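Long-range contacts in Dna-binding protein RAP1 (Saccharomyces cerevisiae, PDB 4BJT), which binds DNA at repressor/activator sites and telomeres, and through its C-terminal domain binds the Rap1-binding module of Rif1: residues 62-67 with 87-92; 93-98 with 119-124; 140-145 with 156-161; 68-73 with 80-85. One frame throughout, in Å; residues are numbered along the deposited sequence. Where two conformers were deposited one is given.

Contact 1: 62-67 with 87-92; sequences DPDTIS and STRQFM
One face of the Arg89 guanidinium rests on the ring of Pro63, whose CG lies 3.8 Å from Arg89 CZ and toward the rim of the group, while the Asp64 carboxylate occupies the edge. The grip at that edge is side-on and two-pronged: Arg89 NE reaches the syn lone pair of Asp64 OD1 at 3.1 Å, and Arg89 NH2 meets Asp64 OD2 at 2.8 Å in a nearly straight bond (171°). A bend at chi3 (-71°) in a chain extended up to that point swings the group round to its acid. Asp62 adds a long salt bridge, and its OD1 also takes the Asp64 amide in an Asx turn. Further in, Thr88 OG1 donates to Ile66 O (2.8 Å) from above the carbonyl plane, and a water held by Thr88 N donates to the same oxygen. Replacing Thr88 by a valine would probably leave Ile66 O with that water but without its direct tie to the helix. A second water bridges Arg89 N and Asp64 OD1. The 3-10 turn 63-65 thus docks on the first turn of helix 88-99, and both Ile66 and Thr88 lean on Phe148 of helix 140-150.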
loop_
_atom_site.group_PDB
_atom_site.type_symbol
_atom_site.label_atom_id
_atom_site.label_comp_id
_atom_site.label_asym_id
_atom_site.label_seq_id
_atom_site.Cartn_x
_atom_site.Cartn_y
_atom_site.Cartn_z
ATOM N N ASP C 62 -13.839 7.677 -5.327
ATOM C CA ASP C 62 -13.946 8.243 -6.683
ATOM C C ASP C 62 -12.693 9.071 -6.973
ATOM O O ASP C 62 -12.444 10.073 -6.312
ATOM C CB ASP C 62 -15.198 9.105 -6.792
ATOM C CG ASP C 62 -15.436 9.728 -8.154
ATOM O OD1 ASP C 62 -14.544 9.640 -9.009
ATOM O OD2 ASP C 62 -16.548 10.263 -8.379
ATOM N N PRO C 63 -11.828 8.651 -7.916
ATOM C CA PRO C 63 -10.599 9.420 -8.157
ATOM C C PRO C 63 -10.846 10.824 -8.697
ATOM O O PRO C 63 -10.007 11.690 -8.487
ATOM C CB PRO C 63 -9.856 8.562 -9.188
ATOM C CG PRO C 63 -10.948 7.872 -9.925
ATOM C CD PRO C 63 -11.956 7.538 -8.873
ATOM N N ASP C 64 -12.014 11.069 -9.289
ATOM C CA ASP C 64 -12.325 12.403 -9.829
ATOM C C ASP C 64 -12.562 13.433 -8.737
ATOM O O ASP C 64 -12.492 14.624 -9.022
ATOM C CB ASP C 64 -13.547 12.335 -10.730
ATOM C CG ASP C 64 -13.418 11.276 -11.796
ATOM O OD1 ASP C 64 -12.293 11.126 -12.356
ATOM O OD2 ASP C 64 -14.352 10.474 -11.932
ATOM N N THR C 65 -12.786 12.977 -7.494
ATOM C CA THR C 65 -12.960 13.841 -6.328
ATOM C C THR C 65 -11.616 14.258 -5.757
ATOM O O THR C 65 -11.591 15.028 -4.808
ATOM C CB THR C 65 -13.783 13.152 -5.221
ATOM O OG1 THR C 65 -13.068 12.065 -4.618
ATOM C CG2 THR C 65 -15.141 12.716 -5.688
ATOM N N ILE C 66 -10.495 13.742 -6.318
ATOM C CA ILE C 66 -9.154 14.031 -5.828
ATOM C C ILE C 66 -8.447 14.920 -6.841
ATOM O O ILE C 66 -8.010 14.439 -7.887
ATOM C CB ILE C 66 -8.382 12.714 -5.606
ATOM C CG1 ILE C 66 -9.096 11.802 -4.572
ATOM C CG2 ILE C 66 -6.941 13.016 -5.133
ATOM C CD1 ILE C 66 -8.539 10.420 -4.439
ATOM N N SER C 67 -8.288 16.207 -6.525
ATOM C CA SER C 67 -7.618 17.156 -7.396
ATOM C C SER C 67 -6.162 16.698 -7.569
ATOM O O SER C 67 -5.548 16.225 -6.608
ATOM C CB SER C 67 -7.679 18.558 -6.781
ATOM O OG SER C 67 -7.063 19.507 -7.628
ATOM N N SER C 87 -4.681 13.518 -14.406
ATOM C CA SER C 87 -5.714 13.374 -13.395
ATOM C C SER C 87 -5.351 12.222 -12.476
ATOM O O SER C 87 -4.549 11.341 -12.828
ATOM C CB SER C 87 -7.055 13.081 -14.077
ATOM O OG SER C 87 -7.014 11.845 -14.784
ATOM N N THR C 88 -6.018 12.164 -11.334
ATOM C CA THR C 88 -5.823 11.050 -10.410
ATOM C C THR C 88 -6.241 9.745 -11.079
ATOM O O THR C 88 -5.558 8.735 -10.943
ATOM C CB THR C 88 -6.586 11.288 -9.102
ATOM O OG1 THR C 88 -6.093 12.493 -8.550
ATOM C CG2 THR C 88 -6.423 10.135 -8.111
ATOM N N ARG C 89 -7.352 9.773 -11.834
ATOM C CA ARG C 89 -7.833 8.579 -12.517
ATOM C C ARG C 89 -6.764 8.037 -13.483
ATOM O O ARG C 89 -6.572 6.827 -13.557
ATOM C CB ARG C 89 -9.152 8.872 -13.244
ATOM C CG ARG C 89 -9.751 7.659 -13.921
ATOM C CD ARG C 89 -11.042 8.010 -14.600
ATOM N NE ARG C 89 -12.130 8.280 -13.655
ATOM C CZ ARG C 89 -12.923 7.354 -13.100
ATOM N NH1 ARG C 89 -12.742 6.070 -13.360
ATOM N NH2 ARG C 89 -13.888 7.713 -12.268
ATOM N N GLN C 90 -6.086 8.910 -14.218
ATOM C CA GLN C 90 -5.083 8.461 -15.177
ATOM C C GLN C 90 -3.940 7.747 -14.457
ATOM O O GLN C 90 -3.484 6.684 -14.900
ATOM C CB GLN C 90 -4.578 9.599 -16.044
ATOM C CG GLN C 90 -3.765 9.073 -17.224
ATOM C CD GLN C 90 -3.362 10.186 -18.152
ATOM O OE1 GLN C 90 -2.846 11.195 -17.707
ATOM N NE2 GLN C 90 -3.699 10.084 -19.441
ATOM N N PHE C 91 -3.481 8.316 -13.333
ATOM C CA PHE C 91 -2.445 7.680 -12.519
ATOM C C PHE C 91 -2.917 6.320 -12.021
ATOM O O PHE C 91 -2.204 5.326 -12.148
ATOM C CB PHE C 91 -2.056 8.577 -11.334
ATOM C CG PHE C 91 -1.274 7.874 -10.245
ATOM C CD1 PHE C 91 0.077 7.583 -10.407
ATOM C CD2 PHE C 91 -1.887 7.497 -9.072
ATOM C CE1 PHE C 91 0.789 6.915 -9.411
ATOM C CE2 PHE C 91 -1.182 6.807 -8.090
ATOM C CZ PHE C 91 0.167 6.564 -8.246
ATOM N N MET C 92 -4.130 6.253 -11.478
ATOM C CA MET C 92 -4.647 5.014 -10.898
ATOM C C MET C 92 -4.792 3.948 -11.970
ATOM O O MET C 92 -4.518 2.783 -11.709
ATOM C CB MET C 92 -6.006 5.232 -10.205
ATOM C CG MET C 92 -5.943 6.152 -9.010
ATOM S SD MET C 92 -4.829 5.594 -7.674
ATOM C CE MET C 92 -5.448 4.035 -7.345
HETATM O O HOH W 1 -9.308 11.782 -11.639
HETATM O O HOH W 2 -8.045 14.230 -10.690
#

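Contact 2: 93-98 with 119-124; sequences DKLHEV and TGIRKN
Thr119 meets helix 88-99 through its methyl: CG2 sits 3.7 Å from Lys94 CG and equally 3.7 Å from Leu95 N, with Val98 CG2 a little farther at 4.4 Å. At chi1 45° the hydroxyl lies between the backbone N and the carbonyl carbon while the methyl is anti to that carbon, which divides the residue's work: CG2 faces helix 88-99, and OG1 turns back to hydrogen-bond Leu115 O in its own helix. Lys94 offers only the start of its chain to the methyl, since a bend at chi2 carries the ammonium away toward Glu97, where Lys94 NZ and Glu97 OE1 make a long salt bridge. Gly120 then takes positive phi (72°) and turns the chain out of helix 108-119. Ile121 follows in extended conformation and brings its CD1 to within 4.3 Å of Leu95 CD1, the two side chains meeting methyl to methyl beside Phe144 of helix 140-150. From Arg122, the N-cap of helix 123-132, the chain leaves the contact. The short link between helices 108-119 and 123-132 is thereby packed against helix 88-99 within an all-helical domain. No hydrogen bond or salt bridge crosses this buried surface; the one hydroxyl in it is satisfied locally, which implies that van der Waals packing of methyl and methylene groups, rather than directed polar bonds, holds the two segments together.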
loop_
_atom_site.group_PDB
_atom_site.type_symbol
_atom_site.label_atom_id
_atom_site.label_comp_id
_atom_site.label_asym_id
_atom_site.label_seq_id
_atom_site.Cartn_x
_atom_site.Cartn_y
_atom_site.Cartn_z
ATOM N N ASP C 93 -5.213 4.319 -13.159
ATOM C CA ASP C 93 -5.371 3.353 -14.224
ATOM C C ASP C 93 -4.000 2.822 -14.696
ATOM O O ASP C 93 -3.891 1.624 -14.961
ATOM C CB ASP C 93 -6.225 3.926 -15.360
ATOM C CG ASP C 93 -7.691 4.155 -14.960
ATOM O OD1 ASP C 93 -8.080 3.764 -13.844
ATOM O OD2 ASP C 93 -8.407 4.842 -15.700
ATOM N N LYS C 94 -2.935 3.663 -14.709
ATOM C CA LYS C 94 -1.587 3.173 -15.038
ATOM C C LYS C 94 -1.083 2.246 -13.931
ATOM O O LYS C 94 -0.477 1.218 -14.221
ATOM C CB LYS C 94 -0.598 4.323 -15.275
ATOM C CG LYS C 94 0.713 3.878 -15.884
ATOM C CD LYS C 94 0.534 3.401 -17.328
ATOM C CE LYS C 94 1.809 2.903 -17.938
ATOM N NZ LYS C 94 1.693 2.745 -19.424
ATOM N N LEU C 95 -1.346 2.607 -12.676
ATOM C CA LEU C 95 -0.954 1.797 -11.521
ATOM C C LEU C 95 -1.592 0.414 -11.659
ATOM O O LEU C 95 -0.902 -0.590 -11.501
ATOM C CB LEU C 95 -1.367 2.493 -10.228
ATOM C CG LEU C 95 -1.096 1.704 -8.941
ATOM C CD1 LEU C 95 0.412 1.525 -8.719
ATOM C CD2 LEU C 95 -1.693 2.401 -7.762
ATOM N N HIS C 96 -2.905 0.361 -11.999
ATOM C CA HIS C 96 -3.616 -0.915 -12.216
ATOM C C HIS C 96 -2.906 -1.762 -13.271
ATOM O O HIS C 96 -2.714 -2.958 -13.064
ATOM C CB HIS C 96 -5.072 -0.665 -12.651
ATOM C CG HIS C 96 -5.852 -1.920 -12.914
ATOM N ND1 HIS C 96 -6.024 -2.414 -14.201
ATOM C CD2 HIS C 96 -6.442 -2.767 -12.042
ATOM C CE1 HIS C 96 -6.741 -3.521 -14.070
ATOM N NE2 HIS C 96 -7.011 -3.774 -12.789
ATOM N N GLU C 97 -2.523 -1.152 -14.391
ATOM C CA GLU C 97 -1.820 -1.845 -15.481
ATOM C C GLU C 97 -0.472 -2.441 -14.993
ATOM O O GLU C 97 -0.192 -3.622 -15.258
ATOM C CB GLU C 97 -1.627 -0.881 -16.666
ATOM C CG GLU C 97 -1.068 -1.488 -17.937
ATOM C CD GLU C 97 -0.824 -0.481 -19.051
ATOM O OE1 GLU C 97 -1.380 0.640 -18.988
ATOM O OE2 GLU C 97 -0.086 -0.825 -20.003
ATOM N N VAL C 98 0.297 -1.691 -14.187
ATOM C CA VAL C 98 1.577 -2.195 -13.669
ATOM C C VAL C 98 1.367 -3.369 -12.727
ATOM O O VAL C 98 1.977 -4.432 -12.913
ATOM C CB VAL C 98 2.377 -1.084 -12.940
ATOM C CG1 VAL C 98 3.614 -1.665 -12.236
ATOM C CG2 VAL C 98 2.793 0.015 -13.913
ATOM N N THR C 119 4.881 4.767 -13.543
ATOM C CA THR C 119 4.012 5.601 -12.708
ATOM C C THR C 119 4.754 6.719 -11.957
ATOM O O THR C 119 4.072 7.516 -11.337
ATOM C CB THR C 119 3.185 4.738 -11.728
ATOM O OG1 THR C 119 4.005 3.760 -11.124
ATOM C CG2 THR C 119 2.038 4.023 -12.394
ATOM N N GLY C 120 6.087 6.773 -11.994
ATOM C CA GLY C 120 6.799 7.860 -11.333
ATOM C C GLY C 120 6.796 7.789 -9.822
ATOM O O GLY C 120 6.925 8.823 -9.165
ATOM N N ILE C 121 6.689 6.595 -9.251
ATOM C CA ILE C 121 6.776 6.419 -7.800
ATOM C C ILE C 121 8.236 6.121 -7.472
ATOM O O ILE C 121 8.823 5.225 -8.084
ATOM C CB ILE C 121 5.865 5.289 -7.310
ATOM C CG1 ILE C 121 4.384 5.510 -7.741
ATOM C CG2 ILE C 121 5.985 5.141 -5.775
ATOM C CD1 ILE C 121 3.581 4.242 -7.709
ATOM N N ARG C 122 8.841 6.868 -6.529
ATOM C CA ARG C 122 10.254 6.640 -6.197
ATOM C C ARG C 122 10.452 5.251 -5.594
ATOM O O ARG C 122 9.599 4.762 -4.866
ATOM C CB ARG C 122 10.795 7.731 -5.279
ATOM C CG ARG C 122 10.903 9.069 -6.013
ATOM C CD ARG C 122 11.492 10.147 -5.145
ATOM N NE ARG C 122 11.476 11.454 -5.803
ATOM C CZ ARG C 122 12.365 11.904 -6.682
ATOM N NH1 ARG C 122 13.414 11.157 -7.024
ATOM N NH2 ARG C 122 12.232 13.117 -7.204
ATOM N N LYS C 123 11.595 4.618 -5.910
ATOM C CA LYS C 123 11.858 3.246 -5.499
ATOM C C LYS C 123 11.835 3.013 -3.993
ATOM O O LYS C 123 11.340 1.968 -3.532
ATOM C CB LYS C 123 13.178 2.756 -6.079
ATOM C CG LYS C 123 13.189 2.665 -7.578
ATOM C CD LYS C 123 14.581 2.240 -8.010
ATOM C CE LYS C 123 14.699 2.141 -9.486
ATOM N NZ LYS C 123 16.088 1.755 -9.888
ATOM N N ASN C 124 12.362 3.948 -3.234
ATOM C CA ASN C 124 12.357 3.817 -1.770
ATOM C C ASN C 124 10.924 3.925 -1.211
ATOM O O ASN C 124 10.564 3.199 -0.283
ATOM C CB ASN C 124 13.287 4.801 -1.086
ATOM C CG ASN C 124 13.088 6.240 -1.443
ATOM O OD1 ASN C 124 12.458 6.581 -2.448
ATOM N ND2 ASN C 124 13.693 7.120 -0.672
#

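Contact 3: 140-145 with 156-161; sequences FPRYFL and PNVPGI
Arg142 supplies the polar tie: its NH1 donates to Pro159 O at 2.9 Å with an N-H...O angle of 153°. The acceptor lies in the guanidinium plane, at its edge, but the donor stands well above the carbonyl plane of Pro159. An extended chain bent at chi3 (-62°) brings the group to this spot, where the charge is also shared out beyond the two segments, NE pairing with Asp59 and NH1 with Glu55. These two acids would be expected to favour the charged form of the arginine. With alanine in place of Arg142, Asp59 and Glu55 would probably be left without their positive mate and Pro159 O without this donor. The carbonyl it holds belongs to a type II beta turn, Val158 to Ile161, closed by Ile161 N to Val158 O at 3.0 Å; Gly160, with positive phi, fills the third position, as is common in such turns. Apolar contacts flank the bond. The methylenes of Arg142 slide past Val158 in the opposite direction, CD coming 3.5 Å from Val158 CG1. Ile161 crosses Tyr143 at about a right angle: its CD1 touches Tyr143 CA (3.6 Å) and CD2 (3.8 Å), and its CG2 lies 3.9 Å from that same ring carbon, Tyr143 CD2. The phenol oxygen at the far end of the ring is hydrogen-bonded to Asn153, in the loop that follows helix 140-150.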
loop_
_atom_site.group_PDB
_atom_site.type_symbol
_atom_site.label_atom_id
_atom_site.label_comp_id
_atom_site.label_asym_id
_atom_site.label_seq_id
_atom_site.Cartn_x
_atom_site.Cartn_y
_atom_site.Cartn_z
ATOM N N PHE C 140 -2.145 -1.991 -3.184
ATOM C CA PHE C 140 -1.441 -0.779 -3.677
ATOM C C PHE C 140 -2.394 0.329 -4.059
ATOM O O PHE C 140 -2.218 1.484 -3.651
ATOM C CB PHE C 140 -0.555 -1.083 -4.888
ATOM C CG PHE C 140 0.903 -0.965 -4.603
ATOM C CD1 PHE C 140 1.511 0.261 -4.572
ATOM C CD2 PHE C 140 1.666 -2.084 -4.366
ATOM C CE1 PHE C 140 2.882 0.377 -4.325
ATOM C CE2 PHE C 140 3.017 -1.963 -4.079
ATOM C CZ PHE C 140 3.619 -0.732 -4.095
ATOM N N PRO C 141 -3.437 0.057 -4.864
ATOM C CA PRO C 141 -4.354 1.154 -5.229
ATOM C C PRO C 141 -5.027 1.793 -4.017
ATOM O O PRO C 141 -5.135 3.013 -3.912
ATOM C CB PRO C 141 -5.344 0.481 -6.179
ATOM C CG PRO C 141 -4.567 -0.657 -6.755
ATOM C CD PRO C 141 -3.793 -1.181 -5.564
ATOM N N ARG C 142 -5.419 0.959 -3.060
ATOM C CA ARG C 142 -6.028 1.412 -1.834
ATOM C C ARG C 142 -5.091 2.385 -1.098
ATOM O O ARG C 142 -5.535 3.373 -0.516
ATOM C CB ARG C 142 -6.278 0.164 -0.942
ATOM C CG ARG C 142 -7.049 0.487 0.265
ATOM C CD ARG C 142 -7.335 -0.756 1.113
ATOM N NE ARG C 142 -8.146 -1.733 0.390
ATOM C CZ ARG C 142 -8.610 -2.867 0.924
ATOM N NH1 ARG C 142 -8.275 -3.211 2.156
ATOM N NH2 ARG C 142 -9.385 -3.679 0.214
ATOM N N TYR C 143 -3.797 2.072 -1.077
ATOM C CA TYR C 143 -2.822 2.911 -0.397
ATOM C C TYR C 143 -2.865 4.306 -0.983
ATOM O O TYR C 143 -3.038 5.280 -0.249
ATOM C CB TYR C 143 -1.420 2.303 -0.500
ATOM C CG TYR C 143 -0.390 3.037 0.334
ATOM C CD1 TYR C 143 0.106 4.278 -0.062
ATOM C CD2 TYR C 143 0.018 2.538 1.566
ATOM C CE1 TYR C 143 1.014 4.973 0.723
ATOM C CE2 TYR C 143 0.977 3.197 2.332
ATOM C CZ TYR C 143 1.467 4.417 1.917
ATOM O OH TYR C 143 2.385 5.036 2.729
ATOM N N PHE C 144 -2.737 4.417 -2.298
ATOM C CA PHE C 144 -2.711 5.765 -2.918
ATOM C C PHE C 144 -4.034 6.494 -2.821
ATOM O O PHE C 144 -4.040 7.686 -2.525
ATOM C CB PHE C 144 -2.235 5.689 -4.370
ATOM C CG PHE C 144 -0.771 5.379 -4.466
ATOM C CD1 PHE C 144 0.170 6.322 -4.120
ATOM C CD2 PHE C 144 -0.333 4.128 -4.841
ATOM C CE1 PHE C 144 1.530 6.024 -4.167
ATOM C CE2 PHE C 144 1.032 3.828 -4.860
ATOM C CZ PHE C 144 1.947 4.781 -4.528
ATOM N N LEU C 145 -5.175 5.816 -3.047
ATOM C CA LEU C 145 -6.446 6.528 -2.954
ATOM C C LEU C 145 -6.639 7.126 -1.586
ATOM O O LEU C 145 -7.116 8.250 -1.467
ATOM C CB LEU C 145 -7.624 5.609 -3.254
ATOM C CG LEU C 145 -7.772 5.165 -4.705
ATOM C CD1 LEU C 145 -8.697 3.936 -4.807
ATOM C CD2 LEU C 145 -8.279 6.313 -5.582
ATOM N N PRO C 156 -3.634 6.213 8.037
ATOM C CA PRO C 156 -3.517 5.567 9.347
ATOM C C PRO C 156 -4.580 4.578 9.767
ATOM O O PRO C 156 -4.354 3.869 10.761
ATOM C CB PRO C 156 -3.521 6.750 10.307
ATOM C CG PRO C 156 -4.337 7.745 9.648
ATOM C CD PRO C 156 -3.976 7.638 8.200
ATOM N N ASN C 157 -5.728 4.532 9.077
ATOM C CA ASN C 157 -6.847 3.690 9.507
ATOM C C ASN C 157 -7.450 2.953 8.336
ATOM O O ASN C 157 -8.674 2.970 8.153
ATOM C CB ASN C 157 -7.912 4.577 10.166
ATOM C CG ASN C 157 -7.426 5.360 11.359
ATOM O OD1 ASN C 157 -6.987 4.794 12.364
ATOM N ND2 ASN C 157 -7.571 6.662 11.317
ATOM N N VAL C 158 -6.618 2.238 7.576
ATOM C CA VAL C 158 -7.072 1.487 6.423
ATOM C C VAL C 158 -6.720 0.007 6.534
ATOM O O VAL C 158 -5.531 -0.328 6.685
ATOM C CB VAL C 158 -6.466 2.059 5.134
ATOM C CG1 VAL C 158 -6.890 1.247 3.914
ATOM C CG2 VAL C 158 -6.844 3.542 4.965
ATOM N N PRO C 159 -7.740 -0.878 6.423
ATOM C CA PRO C 159 -7.462 -2.329 6.407
ATOM C C PRO C 159 -6.419 -2.710 5.352
ATOM O O PRO C 159 -6.482 -2.270 4.190
ATOM C CB PRO C 159 -8.834 -2.929 6.073
ATOM C CG PRO C 159 -9.805 -1.952 6.622
ATOM C CD PRO C 159 -9.181 -0.622 6.256
ATOM N N GLY C 160 -5.449 -3.505 5.753
ATOM C CA GLY C 160 -4.369 -3.944 4.879
ATOM C C GLY C 160 -3.131 -3.075 4.891
ATOM O O GLY C 160 -2.100 -3.477 4.355
ATOM N N ILE C 161 -3.207 -1.873 5.480
ATOM C CA ILE C 161 -2.069 -0.959 5.524
ATOM C C ILE C 161 -1.570 -0.915 6.938
ATOM O O ILE C 161 -2.207 -0.334 7.813
ATOM C CB ILE C 161 -2.496 0.451 5.006
ATOM C CG1 ILE C 161 -3.106 0.329 3.598
ATOM C CG2 ILE C 161 -1.308 1.431 5.068
ATOM C CD1 ILE C 161 -3.454 1.621 2.931
#

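Contact 4: 68-73 with 80-85; sequences FPPKIA and PLFFHF
Phe82 O is approached by two groups: Phe85 N donates to it at 3.1 Å, closing the turn, and the edge of the Phe68 ring brings CZ to 3.3 Å, near the ring plane. Phe85 O comes close to the same ring obliquely, 3.4 Å from Phe68 CE2; Phe82 O, at the edge, faces the slightly positive rim of the aromatic. With CG anti to the backbone N (chi1 -165°), Phe68 reaches across so that its CZ also stands over one face of Phe82. Those two rings, 4.9 Å apart between centroids and inclined at 51°, make an oblique pair. Ala73 CB adds a methyl contact to Phe82 CE2 at 3.6 Å. Phe83 uses its edge instead: Pro69 CB lies 3.8 Å from its CD1, and Ala73 O is 3.4 Å from its CZ. A cis peptide before Pro69 and a type I beta turn from Pro70 to Ala73 fold the first segment around these rings. The cluster ties the long loop after helix 56-59 to the short helix 80-83. It is continued by Phe78, stacked on Phe82, by Phe91 of helix 88-99, edge-to-face with Phe82, and by Phe148 of helix 140-150.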
loop_
_atom_site.group_PDB
_atom_site.type_symbol
_atom_site.label_atom_id
_atom_site.label_comp_id
_atom_site.label_asym_id
_atom_site.label_seq_id
_atom_site.Cartn_x
_atom_site.Cartn_y
_atom_site.Cartn_z
ATOM N N PHE C 68 -5.649 16.784 -8.796
ATOM C CA PHE C 68 -4.319 16.294 -9.146
ATOM C C PHE C 68 -3.360 17.413 -9.539
ATOM O O PHE C 68 -3.712 18.295 -10.341
ATOM C CB PHE C 68 -4.431 15.286 -10.303
ATOM C CG PHE C 68 -3.182 14.455 -10.493
ATOM C CD1 PHE C 68 -2.993 13.292 -9.776
ATOM C CD2 PHE C 68 -2.165 14.887 -11.322
ATOM C CE1 PHE C 68 -1.800 12.573 -9.876
ATOM C CE2 PHE C 68 -0.980 14.157 -11.436
ATOM C CZ PHE C 68 -0.816 13.005 -10.732
ATOM N N PRO C 69 -2.122 17.387 -9.028
ATOM C CA PRO C 69 -1.581 16.431 -8.057
ATOM C C PRO C 69 -2.055 16.753 -6.655
ATOM O O PRO C 69 -2.202 17.937 -6.284
ATOM C CB PRO C 69 -0.069 16.630 -8.164
ATOM C CG PRO C 69 0.070 18.083 -8.508
ATOM C CD PRO C 69 -1.125 18.419 -9.378
ATOM N N PRO C 70 -2.237 15.716 -5.828
ATOM C CA PRO C 70 -2.666 15.973 -4.462
ATOM C C PRO C 70 -1.566 16.620 -3.640
ATOM O O PRO C 70 -0.402 16.378 -3.917
ATOM C CB PRO C 70 -3.015 14.587 -3.910
ATOM C CG PRO C 70 -2.525 13.639 -4.829
ATOM C CD PRO C 70 -2.148 14.271 -6.121
ATOM N N LYS C 71 -1.933 17.418 -2.624
ATOM C CA LYS C 71 -0.961 18.113 -1.769
ATOM C C LYS C 71 0.067 17.176 -1.126
ATOM O O LYS C 71 1.248 17.523 -1.002
ATOM C CB LYS C 71 -1.682 18.946 -0.691
ATOM C CG LYS C 71 -0.786 19.945 0.036
ATOM C CD LYS C 71 -1.477 20.606 1.245
ATOM C CE LYS C 71 -2.793 21.283 0.923
ATOM N NZ LYS C 71 -3.305 22.078 2.072
ATOM N N ILE C 72 -0.363 15.977 -0.743
ATOM C CA ILE C 72 0.542 15.020 -0.098
ATOM C C ILE C 72 1.589 14.448 -1.072
ATOM O O ILE C 72 2.573 13.857 -0.626
ATOM C CB ILE C 72 -0.290 13.879 0.531
ATOM C CG1 ILE C 72 0.508 13.044 1.569
ATOM C CG2 ILE C 72 -0.925 12.983 -0.541
ATOM C CD1 ILE C 72 0.935 13.786 2.797
ATOM N N ALA C 73 1.343 14.568 -2.394
ATOM C CA ALA C 73 2.238 13.982 -3.398
ATOM C C ALA C 73 3.358 14.943 -3.693
ATOM O O ALA C 73 3.240 15.792 -4.566
ATOM C CB ALA C 73 1.469 13.636 -4.675
ATOM N N PRO C 80 9.380 13.238 -11.648
ATOM C CA PRO C 80 8.699 14.142 -12.578
ATOM C C PRO C 80 7.604 13.475 -13.430
ATOM O O PRO C 80 6.573 14.097 -13.663
ATOM C CB PRO C 80 9.850 14.704 -13.419
ATOM C CG PRO C 80 11.017 14.648 -12.503
ATOM C CD PRO C 80 10.839 13.400 -11.692
ATOM N N LEU C 81 7.772 12.190 -13.833
ATOM C CA LEU C 81 6.775 11.509 -14.648
ATOM C C LEU C 81 5.389 11.511 -13.990
ATOM O O LEU C 81 4.381 11.698 -14.670
ATOM C CB LEU C 81 7.228 10.063 -14.946
ATOM C CG LEU C 81 6.256 9.193 -15.751
ATOM C CD1 LEU C 81 6.111 9.713 -17.173
ATOM C CD2 LEU C 81 6.778 7.781 -15.835
ATOM N N PHE C 82 5.337 11.355 -12.668
ATOM C CA PHE C 82 4.063 11.307 -11.942
ATOM C C PHE C 82 3.277 12.588 -12.157
ATOM O O PHE C 82 2.066 12.572 -12.371
ATOM C CB PHE C 82 4.338 11.105 -10.442
ATOM C CG PHE C 82 3.114 11.325 -9.585
ATOM C CD1 PHE C 82 2.201 10.303 -9.382
ATOM C CD2 PHE C 82 2.908 12.531 -8.932
ATOM C CE1 PHE C 82 1.102 10.479 -8.549
ATOM C CE2 PHE C 82 1.795 12.716 -8.110
ATOM C CZ PHE C 82 0.900 11.676 -7.915
ATOM N N PHE C 83 3.970 13.716 -12.080
ATOM C CA PHE C 83 3.296 15.019 -12.203
ATOM C C PHE C 83 2.788 15.310 -13.615
ATOM O O PHE C 83 2.061 16.288 -13.805
ATOM C CB PHE C 83 4.219 16.105 -11.684
ATOM C CG PHE C 83 4.499 15.944 -10.209
ATOM C CD1 PHE C 83 3.582 16.348 -9.268
ATOM C CD2 PHE C 83 5.665 15.330 -9.766
ATOM C CE1 PHE C 83 3.812 16.140 -7.903
ATOM C CE2 PHE C 83 5.895 15.108 -8.407
ATOM C CZ PHE C 83 4.963 15.518 -7.476
ATOM N N HIS C 84 3.187 14.499 -14.602
ATOM C CA HIS C 84 2.703 14.624 -15.969
ATOM C C HIS C 84 1.398 13.880 -16.220
ATOM O O HIS C 84 0.795 14.085 -17.270
ATOM C CB HIS C 84 3.773 14.236 -16.970
ATOM C CG HIS C 84 4.796 15.323 -17.083
ATOM N ND1 HIS C 84 5.969 15.280 -16.371
ATOM C CD2 HIS C 84 4.736 16.496 -17.751
ATOM C CE1 HIS C 84 6.629 16.386 -16.684
ATOM N NE2 HIS C 84 5.903 17.176 -17.460
ATOM N N PHE C 85 0.908 13.083 -15.251
ATOM C CA PHE C 85 -0.440 12.510 -15.401
ATOM C C PHE C 85 -1.435 13.653 -15.384
ATOM O O PHE C 85 -1.213 14.677 -14.752
ATOM C CB PHE C 85 -0.767 11.524 -14.292
ATOM C CG PHE C 85 -0.061 10.208 -14.470
ATOM C CD1 PHE C 85 -0.399 9.355 -15.511
ATOM C CD2 PHE C 85 0.877 9.783 -13.561
ATOM C CE1 PHE C 85 0.291 8.158 -15.703
ATOM C CE2 PHE C 85 1.556 8.583 -13.742
ATOM C CZ PHE C 85 1.251 7.763 -14.798
#

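Contacts 2 and 3 are buried, whereas contacts 1 and 4 are only partly so and lie farther from the chain's centre. Chemistry does not simply follow depth: contact 3 keeps a charged arginine inside among acids, contact 2 has no polar bond across it, contact 1 sets a salt-bridge network and waters at the surface, and contact 4 relies on aromatic rings. Contacts 1 and 2 share helix 88-99, using successive turns of it, and contact 4 is nested in the loop that contact 1 closes. Phe91 and Phe144 join them: Phe91 touches Phe82 of contact 4 and Phe144 of contact 3, and Phe144 meets Leu95 and Ile121 of contact 2. Contacts 3 and 4 do not touch.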